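Local coordinates for glucanase (PDB 5GXX), which probably hydrolyses beta-1,4-glucosidic bonds within cellulose chains, as a family 9 endoglucanase of the cellulosome, at residues 445-450 / 467-472; 122-127 / 473-478; 528-533 / 552-557. The protein carries 1 engineered substitution. One frame throughout, in Å; residues are numbered along the deposited sequence.

Interaction 1 (445-450 / 467-472); sequences DEFFVE and LNNRSS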
loop_
_atom_site.group_PDB
_atom_site.type_symbol
_atom_site.label_atom_id
_atom_site.label_comp_id
_atom_site.label_asym_id
_atom_site.label_seq_id
_atom_site.Cartn_x
_atom_site.Cartn_y
_atom_site.Cartn_z
ATOM N N ASP A 445 -21.912 -18.764 -9.048
ATOM C CA ASP A 445 -20.761 -19.501 -8.523
ATOM C C ASP A 445 -20.252 -18.951 -7.194
ATOM O O ASP A 445 -20.222 -17.734 -6.980
ATOM C CB ASP A 445 -19.653 -19.573 -9.580
ATOM C CG ASP A 445 -20.037 -20.427 -10.781
ATOM O OD1 ASP A 445 -20.739 -21.456 -10.637
ATOM O OD2 ASP A 445 -19.603 -20.064 -11.896
ATOM N N GLU A 446 -19.942 -19.859 -6.276
ATOM C CA GLU A 446 -19.528 -19.481 -4.921
ATOM C C GLU A 446 -18.028 -19.602 -4.648
ATOM O O GLU A 446 -17.367 -18.615 -4.320
ATOM C CB GLU A 446 -20.331 -20.251 -3.874
ATOM C CG GLU A 446 -21.823 -19.938 -3.899
ATOM C CD GLU A 446 -22.590 -20.747 -2.879
ATOM O OE1 GLU A 446 -22.742 -21.974 -3.044
ATOM O OE2 GLU A 446 -23.072 -20.140 -1.896
ATOM N N PHE A 447 -17.504 -20.814 -4.778
ATOM C CA PHE A 447 -16.076 -21.072 -4.629
ATOM C C PHE A 447 -15.501 -21.439 -5.985
ATOM O O PHE A 447 -15.979 -22.370 -6.640
ATOM C CB PHE A 447 -15.855 -22.228 -3.650
ATOM C CG PHE A 447 -16.269 -21.910 -2.233
ATOM C CD1 PHE A 447 -17.592 -22.080 -1.824
ATOM C CD2 PHE A 447 -15.350 -21.380 -1.335
ATOM C CE1 PHE A 447 -17.965 -21.787 -0.526
ATOM C CE2 PHE A 447 -15.705 -21.061 -0.038
ATOM C CZ PHE A 447 -17.029 -21.252 0.371
ATOM N N PHE A 448 -14.445 -20.729 -6.380
ATOM C CA PHE A 448 -13.876 -20.935 -7.705
ATOM C C PHE A 448 -12.531 -20.228 -7.804
ATOM O O PHE A 448 -12.267 -19.293 -7.049
ATOM C CB PHE A 448 -14.833 -20.409 -8.783
ATOM C CG PHE A 448 -15.206 -18.969 -8.611
ATOM C CD1 PHE A 448 -14.460 -17.970 -9.228
ATOM C CD2 PHE A 448 -16.330 -18.618 -7.876
ATOM C CE1 PHE A 448 -14.801 -16.635 -9.078
ATOM C CE2 PHE A 448 -16.678 -17.290 -7.726
ATOM C CZ PHE A 448 -15.916 -16.296 -8.336
ATOM N N VAL A 449 -11.707 -20.666 -8.747
ATOM C CA VAL A 449 -10.483 -19.939 -9.085
ATOM C C VAL A 449 -10.670 -18.991 -10.270
ATOM O O VAL A 449 -11.293 -19.355 -11.276
ATOM C CB VAL A 449 -9.363 -20.926 -9.425
ATOM C CG1 VAL A 449 -8.133 -20.184 -9.933
ATOM C CG2 VAL A 449 -9.045 -21.775 -8.214
ATOM N N GLU A 450 -10.104 -17.794 -10.142
ATOM C CA GLU A 450 -9.862 -16.917 -11.270
ATOM C C GLU A 450 -8.364 -17.013 -11.547
ATOM O O GLU A 450 -7.567 -16.912 -10.618
ATOM C CB GLU A 450 -10.206 -15.470 -10.934
ATOM C CG GLU A 450 -11.659 -15.242 -10.520
ATOM C CD GLU A 450 -11.899 -13.834 -10.010
ATOM O OE1 GLU A 450 -11.341 -13.467 -8.950
ATOM O OE2 GLU A 450 -12.660 -13.096 -10.676
ATOM N N LEU A 467 -8.086 -17.771 -5.420
ATOM C CA LEU A 467 -9.112 -18.697 -4.916
ATOM C C LEU A 467 -10.175 -17.868 -4.192
ATOM O O LEU A 467 -9.892 -17.203 -3.190
ATOM C CB LEU A 467 -8.506 -19.745 -3.985
ATOM C CG LEU A 467 -9.536 -20.717 -3.381
ATOM C CD1 LEU A 467 -10.311 -21.497 -4.440
ATOM C CD2 LEU A 467 -8.876 -21.668 -2.390
ATOM N N ASN A 468 -11.388 -17.909 -4.733
ATOM C CA ASN A 468 -12.507 -17.060 -4.321
ATOM C C ASN A 468 -13.480 -17.753 -3.360
ATOM O O ASN A 468 -13.864 -18.898 -3.575
ATOM C CB ASN A 468 -13.323 -16.622 -5.546
ATOM C CG ASN A 468 -12.689 -15.480 -6.316
ATOM O OD1 ASN A 468 -13.217 -14.368 -6.336
ATOM N ND2 ASN A 468 -11.586 -15.756 -7.007
ATOM N N ASN A 469 -13.907 -17.019 -2.338
ATOM C CA ASN A 469 -15.122 -17.341 -1.581
ATOM C C ASN A 469 -16.131 -16.209 -1.708
ATOM O O ASN A 469 -16.068 -15.217 -0.971
ATOM C CB ASN A 469 -14.801 -17.583 -0.102
ATOM C CG ASN A 469 -16.038 -17.926 0.732
ATOM O OD1 ASN A 469 -17.167 -17.876 0.241
ATOM N ND2 ASN A 469 -15.830 -18.234 2.008
ATOM N N ARG A 470 -17.055 -16.390 -2.645
ATOM C CA ARG A 470 -18.188 -15.483 -2.831
ATOM C C ARG A 470 -19.474 -16.226 -2.486
ATOM O O ARG A 470 -20.520 -16.058 -3.132
ATOM C CB ARG A 470 -18.227 -14.901 -4.239
ATOM C CG ARG A 470 -16.895 -14.322 -4.721
ATOM C CD ARG A 470 -17.092 -13.612 -6.045
ATOM N NE ARG A 470 -15.792 -13.326 -6.650
ATOM C CZ ARG A 470 -15.602 -12.741 -7.830
ATOM N NH1 ARG A 470 -16.626 -12.303 -8.554
ATOM N NH2 ARG A 470 -14.359 -12.563 -8.266
ATOM N N SER A 471 -19.393 -17.065 -1.462
ATOM C CA SER A 471 -20.569 -17.845 -1.038
ATOM C C SER A 471 -21.756 -16.987 -0.615
ATOM O O SER A 471 -21.582 -15.861 -0.160
ATOM C CB SER A 471 -20.205 -18.839 0.068
ATOM O OG SER A 471 -19.702 -18.180 1.225
ATOM N N SER A 472 -22.955 -17.534 -0.772
ATOM C CA SER A 472 -24.184 -16.785 -0.492
ATOM C C SER A 472 -25.398 -17.680 -0.231
ATOM O O SER A 472 -26.423 -17.157 0.215
ATOM C CB SER A 472 -24.484 -15.780 -1.611
ATOM O OG SER A 472 -25.098 -14.612 -1.091
#
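F447, F448 and V449 pair antiparallel with N469, N468 and L467, the strand axes 4.7 Å apart. F448 and N468 form the hydrogen-bonded pair. N468 N gives a firm bond to F448 O at 2.8 Å, while the return bond from F448 N to N468 O is weak. R470 N donates to E446 O.

On one face, the amide of N468 stacks on the ring of F448, with the planes 11° apart. N468 CB sits over the ring face, 3.8 Å from its centroid, as a CH-pi contact. R470, extended from CG to NE, passes the ring obliquely; F448 CZ lies over one face of its guanidinium, the planes 63° apart. NE and NH2 of R470 both bond N468 OD1 side-on, from the same face of the amide. The other end of that amide, ND2, donates to E450 OE1 at 3.0 Å, meeting the carboxylate from above its plane. E450 OE2 closes the group with a salt bridge to R470 NH2, also 3.0 Å. N468 is thus held at both ends, which should fix its amide flat on the ring.

On the other face, F447 CE2 comes to 3.2 Å from N469 CG, the two side chains pointing the same way. V449 CG2 meets L467 CD1 at 4.0 Å. With CG turned away from the backbone N, the N469 amide lies beside the F447 ring, and OD1 accepts from S471 N.

Beyond the strands, E446 OE2 takes S472 N on its anti lone pair, with an N-H...O angle of 172°. The same oxygen also receives W473 N and a salt bridge from R476.

This is the open end of the beta hairpin 447-456/460-469 of the cellulose-binding domain, with an Asx turn where the second strand ends.

Interaction 2 (122-127 / 473-478); sequences WGSAEV and WPARLI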
loop_
_atom_site.group_PDB
_atom_site.type_symbol
_atom_site.label_atom_id
_atom_site.label_comp_id
_atom_site.label_asym_id
_atom_site.label_seq_id
_atom_site.Cartn_x
_atom_site.Cartn_y
_atom_site.Cartn_z
ATOM N N TRP A 122 -20.563 -3.913 5.386
ATOM C CA TRP A 122 -21.617 -4.393 4.492
ATOM C C TRP A 122 -21.254 -5.826 4.087
ATOM O O TRP A 122 -20.279 -6.050 3.376
ATOM C CB TRP A 122 -21.764 -3.487 3.255
ATOM C CG TRP A 122 -23.073 -3.726 2.538
ATOM C CD1 TRP A 122 -23.299 -4.592 1.507
ATOM C CD2 TRP A 122 -24.341 -3.137 2.850
ATOM N NE1 TRP A 122 -24.625 -4.550 1.127
ATOM C CE2 TRP A 122 -25.288 -3.670 1.946
ATOM C CE3 TRP A 122 -24.770 -2.195 3.797
ATOM C CZ2 TRP A 122 -26.636 -3.286 1.959
ATOM C CZ3 TRP A 122 -26.107 -1.822 3.809
ATOM C CH2 TRP A 122 -27.025 -2.388 2.924
ATOM N N GLY A 123 -22.009 -6.804 4.572
ATOM C CA GLY A 123 -21.756 -8.199 4.230
ATOM C C GLY A 123 -22.740 -9.090 4.962
ATOM O O GLY A 123 -23.579 -8.602 5.721
ATOM N N SER A 124 -22.624 -10.394 4.737
ATOM C CA SER A 124 -23.630 -11.362 5.158
ATOM C C SER A 124 -23.460 -11.788 6.614
ATOM O O SER A 124 -22.332 -11.921 7.116
ATOM C CB SER A 124 -23.591 -12.584 4.231
ATOM O OG SER A 124 -23.947 -12.196 2.907
ATOM N N ALA A 125 -24.593 -12.013 7.274
ATOM C CA ALA A 125 -24.648 -12.409 8.676
ATOM C C ALA A 125 -23.657 -13.516 9.039
ATOM O O ALA A 125 -22.966 -13.436 10.053
ATOM C CB ALA A 125 -26.077 -12.864 9.033
ATOM N N GLU A 126 -23.590 -14.543 8.198
ATOM C CA GLU A 126 -22.852 -15.756 8.534
ATOM C C GLU A 126 -21.335 -15.571 8.594
ATOM O O GLU A 126 -20.630 -16.437 9.132
ATOM C CB GLU A 126 -23.180 -16.862 7.536
ATOM C CG GLU A 126 -24.623 -17.377 7.539
ATOM C CD GLU A 126 -25.609 -16.481 6.800
ATOM O OE1 GLU A 126 -25.206 -15.496 6.129
ATOM O OE2 GLU A 126 -26.830 -16.773 6.927
ATOM N N VAL A 127 -20.835 -14.474 8.038
ATOM C CA VAL A 127 -19.386 -14.244 8.022
ATOM C C VAL A 127 -18.952 -13.043 8.864
ATOM O O VAL A 127 -17.761 -12.734 8.913
ATOM C CB VAL A 127 -18.828 -14.143 6.573
ATOM C CG1 VAL A 127 -19.043 -15.479 5.840
ATOM C CG2 VAL A 127 -19.467 -12.986 5.827
ATOM N N TRP A 473 -25.305 -18.993 -0.475
ATOM C CA TRP A 473 -26.459 -19.888 -0.281
ATOM C C TRP A 473 -26.184 -21.016 0.713
ATOM O O TRP A 473 -26.169 -22.188 0.329
ATOM C CB TRP A 473 -26.914 -20.496 -1.617
ATOM C CG TRP A 473 -27.578 -19.526 -2.512
ATOM C CD1 TRP A 473 -28.913 -19.262 -2.583
ATOM C CD2 TRP A 473 -26.946 -18.686 -3.482
ATOM N NE1 TRP A 473 -29.154 -18.311 -3.544
ATOM C CE2 TRP A 473 -27.963 -17.936 -4.111
ATOM C CE3 TRP A 473 -25.614 -18.500 -3.878
ATOM C CZ2 TRP A 473 -27.691 -17.004 -5.109
ATOM C CZ3 TRP A 473 -25.343 -17.580 -4.881
ATOM C CH2 TRP A 473 -26.384 -16.843 -5.487
ATOM N N PRO A 474 -25.941 -20.686 1.993
ATOM C CA PRO A 474 -25.764 -19.359 2.570
ATOM C C PRO A 474 -24.290 -18.966 2.536
ATOM O O PRO A 474 -23.414 -19.823 2.343
ATOM C CB PRO A 474 -26.181 -19.570 4.025
ATOM C CG PRO A 474 -25.737 -21.002 4.328
ATOM C CD PRO A 474 -25.852 -21.744 3.016
ATOM N N ALA A 475 -23.999 -17.691 2.772
ATOM C CA ALA A 475 -22.604 -17.308 2.991
ATOM C C ALA A 475 -21.986 -18.240 4.031
ATOM O O ALA A 475 -22.644 -18.597 5.006
ATOM C CB ALA A 475 -22.521 -15.849 3.461
ATOM N N ARG A 476 -20.742 -18.686 3.826
ATOM C CA ARG A 476 -20.180 -19.696 4.717
ATOM C C ARG A 476 -18.673 -19.734 4.571
ATOM O O ARG A 476 -18.117 -19.118 3.666
ATOM C CB ARG A 476 -20.783 -21.086 4.442
ATOM C CG ARG A 476 -20.525 -21.621 3.049
ATOM C CD ARG A 476 -21.381 -22.866 2.733
ATOM N NE ARG A 476 -21.128 -23.386 1.390
ATOM C CZ ARG A 476 -21.616 -22.864 0.269
ATOM N NH1 ARG A 476 -22.416 -21.799 0.290
ATOM N NH2 ARG A 476 -21.319 -23.424 -0.893
ATOM N N LEU A 477 -18.063 -20.498 5.466
ATOM C CA LEU A 477 -16.617 -20.631 5.590
ATOM C C LEU A 477 -16.256 -22.096 5.391
ATOM O O LEU A 477 -16.880 -22.992 5.982
ATOM C CB LEU A 477 -16.201 -20.186 6.994
ATOM C CG LEU A 477 -16.637 -18.753 7.321
ATOM C CD1 LEU A 477 -16.446 -18.465 8.798
ATOM C CD2 LEU A 477 -15.957 -17.677 6.470
ATOM N N ILE A 478 -15.265 -22.337 4.530
ATOM C CA ILE A 478 -14.695 -23.668 4.341
ATOM C C ILE A 478 -13.220 -23.641 4.738
ATOM O O ILE A 478 -12.419 -22.879 4.177
ATOM C CB ILE A 478 -14.841 -24.188 2.886
ATOM C CG1 ILE A 478 -16.322 -24.322 2.499
ATOM C CG2 ILE A 478 -14.136 -25.527 2.736
ATOM C CD1 ILE A 478 -16.601 -24.610 1.014
HETATM O O HOH W 1 -26.009 -15.763 3.638
#
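A475 touches all three contacting residues of the 122-127 loop: S124, E126 and V127. Its methyl CB lies 3.5 Å from S124 CB and more loosely against V127 CG1. The carbonyl A475 O comes within 3.1 Å of E126 CB, a close carbon-oxygen approach and not a hydrogen bond. V127 CG1 also packs on L477 CD2 at 3.8 Å, the two side chains meeting at a slant.

No direct hydrogen bond joins the two segments. A single water links them instead. It donates to E126 OE1 at 2.6 Å and accepts from A475 N at 2.9 Å. E126 bends at its second torsion (chi2 79°), which turns OE1 toward the water and leaves it 3.8 Å from A475 CB. Its other oxygen, OE2, approaches P474 CB at 4.1 Å, with the side chains roughly at right angles.

Further out, E126 OE2 is held by a salt bridge from R35 and a backbone bond from G36. Within the loop, V127 N donates to S124 O. On the other segment, a cis peptide bond precedes P474. R476 NH1 reaches back to P474 O at 3.0 Å, with that oxygen in the guanidinium plane; its charge is shared with E446. R476 N probably bonds S471 OG, which ties this loop to the chain just after strand 460-469.

This contact joins the catalytic family 9 module to the cellulose-binding domain. With no direct hydrogen bond, it relies on van der Waals fit and a water bridge. The salt bridge from R35 probably favours the charged form of the E126 carboxylate.

Interaction 3 (528-533 / 552-557); sequences YYIKIS and LQFRIA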
loop_
_atom_site.group_PDB
_atom_site.type_symbol
_atom_site.label_atom_id
_atom_site.label_comp_id
_atom_site.label_asym_id
_atom_site.label_seq_id
_atom_site.Cartn_x
_atom_site.Cartn_y
_atom_site.Cartn_z
ATOM N N TYR A 528 -0.198 -34.937 -14.756
ATOM C CA TYR A 528 0.320 -34.657 -13.425
ATOM C C TYR A 528 -0.330 -33.378 -12.901
ATOM O O TYR A 528 -0.926 -32.622 -13.676
ATOM C CB TYR A 528 1.845 -34.493 -13.477
ATOM C CG TYR A 528 2.612 -35.768 -13.751
ATOM C CD1 TYR A 528 2.677 -36.314 -15.028
ATOM C CD2 TYR A 528 3.290 -36.410 -12.725
ATOM C CE1 TYR A 528 3.385 -37.494 -15.269
ATOM C CE2 TYR A 528 4.006 -37.580 -12.949
ATOM C CZ TYR A 528 4.046 -38.112 -14.222
ATOM O OH TYR A 528 4.755 -39.270 -14.426
ATOM N N TYR A 529 -0.224 -33.133 -11.598
ATOM C CA TYR A 529 -0.775 -31.895 -11.040
ATOM C C TYR A 529 -0.036 -31.431 -9.793
ATOM O O TYR A 529 0.654 -32.204 -9.121
ATOM C CB TYR A 529 -2.274 -32.051 -10.715
ATOM C CG TYR A 529 -2.568 -33.008 -9.582
ATOM C CD1 TYR A 529 -2.526 -34.388 -9.781
ATOM C CD2 TYR A 529 -2.857 -32.545 -8.305
ATOM C CE1 TYR A 529 -2.776 -35.279 -8.740
ATOM C CE2 TYR A 529 -3.131 -33.423 -7.263
ATOM C CZ TYR A 529 -3.083 -34.784 -7.484
ATOM O OH TYR A 529 -3.344 -35.638 -6.437
ATOM N N ILE A 530 -0.232 -30.157 -9.477
ATOM C CA ILE A 530 0.080 -29.652 -8.146
ATOM C C ILE A 530 -1.242 -29.253 -7.513
ATOM O O ILE A 530 -2.194 -28.862 -8.208
ATOM C CB ILE A 530 1.090 -28.475 -8.141
ATOM C CG1 ILE A 530 0.578 -27.279 -8.952
ATOM C CG2 ILE A 530 2.452 -28.976 -8.620
ATOM C CD1 ILE A 530 1.420 -25.996 -8.814
ATOM N N LYS A 531 -1.291 -29.428 -6.200
ATOM C CA LYS A 531 -2.421 -28.976 -5.411
ATOM C C LYS A 531 -1.915 -27.807 -4.578
ATOM O O LYS A 531 -0.869 -27.907 -3.935
ATOM C CB LYS A 531 -2.906 -30.079 -4.469
ATOM C CG LYS A 531 -4.025 -29.602 -3.542
ATOM C CD LYS A 531 -4.549 -30.732 -2.667
ATOM C CE LYS A 531 -5.441 -31.702 -3.435
ATOM N NZ LYS A 531 -6.587 -31.018 -4.111
ATOM N N ILE A 532 -2.703 -26.735 -4.574
ATOM C CA ILE A 532 -2.481 -25.551 -3.744
ATOM C C ILE A 532 -3.505 -25.650 -2.616
ATOM O O ILE A 532 -4.704 -25.666 -2.891
ATOM C CB ILE A 532 -2.713 -24.252 -4.567
ATOM C CG1 ILE A 532 -1.663 -24.017 -5.674
ATOM C CG2 ILE A 532 -2.701 -23.038 -3.664
ATOM C CD1 ILE A 532 -1.599 -25.068 -6.769
ATOM N N SER A 533 -3.041 -25.756 -1.370
ATOM C CA SER A 533 -3.916 -25.920 -0.204
ATOM C C SER A 533 -3.809 -24.738 0.754
ATOM O O SER A 533 -2.700 -24.339 1.120
ATOM C CB SER A 533 -3.545 -27.195 0.572
ATOM O OG SER A 533 -3.736 -28.344 -0.239
ATOM N N LEU A 552 -2.152 -16.196 -5.294
ATOM C CA LEU A 552 -0.849 -16.857 -5.368
ATOM C C LEU A 552 -0.325 -16.726 -6.801
ATOM O O LEU A 552 -1.096 -16.845 -7.763
ATOM C CB LEU A 552 -1.022 -18.342 -5.017
ATOM C CG LEU A 552 0.246 -19.207 -4.997
ATOM C CD1 LEU A 552 1.182 -18.799 -3.890
ATOM C CD2 LEU A 552 -0.141 -20.672 -4.810
ATOM N N GLN A 553 0.978 -16.485 -6.947
ATOM C CA GLN A 553 1.629 -16.548 -8.254
ATOM C C GLN A 553 2.615 -17.691 -8.160
ATOM O O GLN A 553 3.528 -17.670 -7.336
ATOM C CB GLN A 553 2.332 -15.235 -8.618
ATOM C CG GLN A 553 1.353 -14.106 -8.942
ATOM C CD GLN A 553 1.982 -12.733 -8.921
ATOM O OE1 GLN A 553 3.155 -12.567 -9.257
ATOM N NE2 GLN A 553 1.190 -11.731 -8.547
ATOM N N PHE A 554 2.406 -18.716 -8.976
ATOM C CA PHE A 554 3.317 -19.852 -8.963
ATOM C C PHE A 554 3.883 -20.084 -10.348
ATOM O O PHE A 554 3.241 -19.779 -11.357
ATOM C CB PHE A 554 2.650 -21.106 -8.385
ATOM C CG PHE A 554 1.422 -21.568 -9.128
ATOM C CD1 PHE A 554 1.525 -22.446 -10.193
ATOM C CD2 PHE A 554 0.156 -21.156 -8.726
ATOM C CE1 PHE A 554 0.398 -22.905 -10.858
ATOM C CE2 PHE A 554 -0.982 -21.596 -9.391
ATOM C CZ PHE A 554 -0.869 -22.473 -10.457
ATOM N N ARG A 555 5.110 -20.590 -10.364
ATOM C CA ARG A 555 5.811 -20.893 -11.604
ATOM C C ARG A 555 6.171 -22.374 -11.628
ATOM O O ARG A 555 6.646 -22.919 -10.622
ATOM C CB ARG A 555 7.079 -20.033 -11.683
ATOM C CG ARG A 555 7.892 -20.211 -12.960
ATOM C CD ARG A 555 9.189 -19.387 -12.954
ATOM N NE ARG A 555 8.897 -17.958 -12.921
ATOM C CZ ARG A 555 9.777 -16.998 -13.199
ATOM N NH1 ARG A 555 11.013 -17.305 -13.555
ATOM N NH2 ARG A 555 9.403 -15.725 -13.142
ATOM N N ILE A 556 5.933 -23.013 -12.771
ATOM C CA ILE A 556 6.335 -24.398 -13.010
ATOM C C ILE A 556 7.307 -24.340 -14.187
ATOM O O ILE A 556 6.944 -23.886 -15.266
ATOM C CB ILE A 556 5.094 -25.266 -13.304
ATOM C CG1 ILE A 556 4.079 -25.144 -12.160
ATOM C CG2 ILE A 556 5.494 -26.724 -13.547
ATOM C CD1 ILE A 556 2.639 -25.473 -12.549
ATOM N N ALA A 557 8.553 -24.747 -13.961
ATOM C CA ALA A 557 9.635 -24.442 -14.906
ATOM C C ALA A 557 10.490 -25.659 -15.233
ATOM O O ALA A 557 10.934 -26.375 -14.341
ATOM C CB ALA A 557 10.527 -23.327 -14.366
#
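I530 and I532 point across the domain interior at L552, F554 and I556. The two strands run nearly antiparallel, but their axes are 10.7 Å apart. Side chains fill the gap, and no hydrogen bond crosses it.

Packing is tightest at two places. At one, I530 CD1 lies 3.8 Å from F554 CD1 and equally near F554 CE1, so the methyl sits by the CD1-CE1 bond. The two side chains run past one another, each pointing at the other's strand. I530 CG1 stands between the backbone N and carbonyl carbon (chi1 59°), and CD1 continues outward from there (chi2 171°) to the ring. The same CD1 touches I556 CD1 at 4.0 Å. At the other place, the branch CD2 of L552 sits against both CG2 and CG1 of I532, at 3.7 Å and 3.8 Å. Between the two places the fit is looser, for I532 CD1 comes only within 4.4 Å of F554 CE2.

The alternate residues face outward and are partly exposed. On strand 527-534, Y529 meets the ring of Y486, and K531 bonds N484 and S482. On strand 549-557, R555 salt-bridges E462 and packs on D514 of the second subunit. Polar groups thus stay on the outer faces, and in these two segments the inward side chains are all aliphatic or aromatic.

Two antiparallel sheets meeting face to face through alternating apolar residues make a beta sandwich. This is part of the core of the cellulose-binding domain, whose calcium ion lies about 9 Å from the side chain of I556.

How the interactions relate
From the N terminus, the chain first supplies 122-127, a loop of the catalytic module. Its partner 473-478 comes 346 residues later, so interaction 2 closes a very long loop. Interaction 1 is nested inside that loop: it closes the hairpin 447-456/460-469 just before the chain enters 473-478. The two touch, with I478 of interaction 2 packing on F447 of interaction 1. The hairpin end and the module interface therefore form one continuous region. Interaction 3 follows in series, its centre about 19 Å from that of interaction 1. It joins the sheet containing the hairpin to the facing sheet of the cellulose-binding domain.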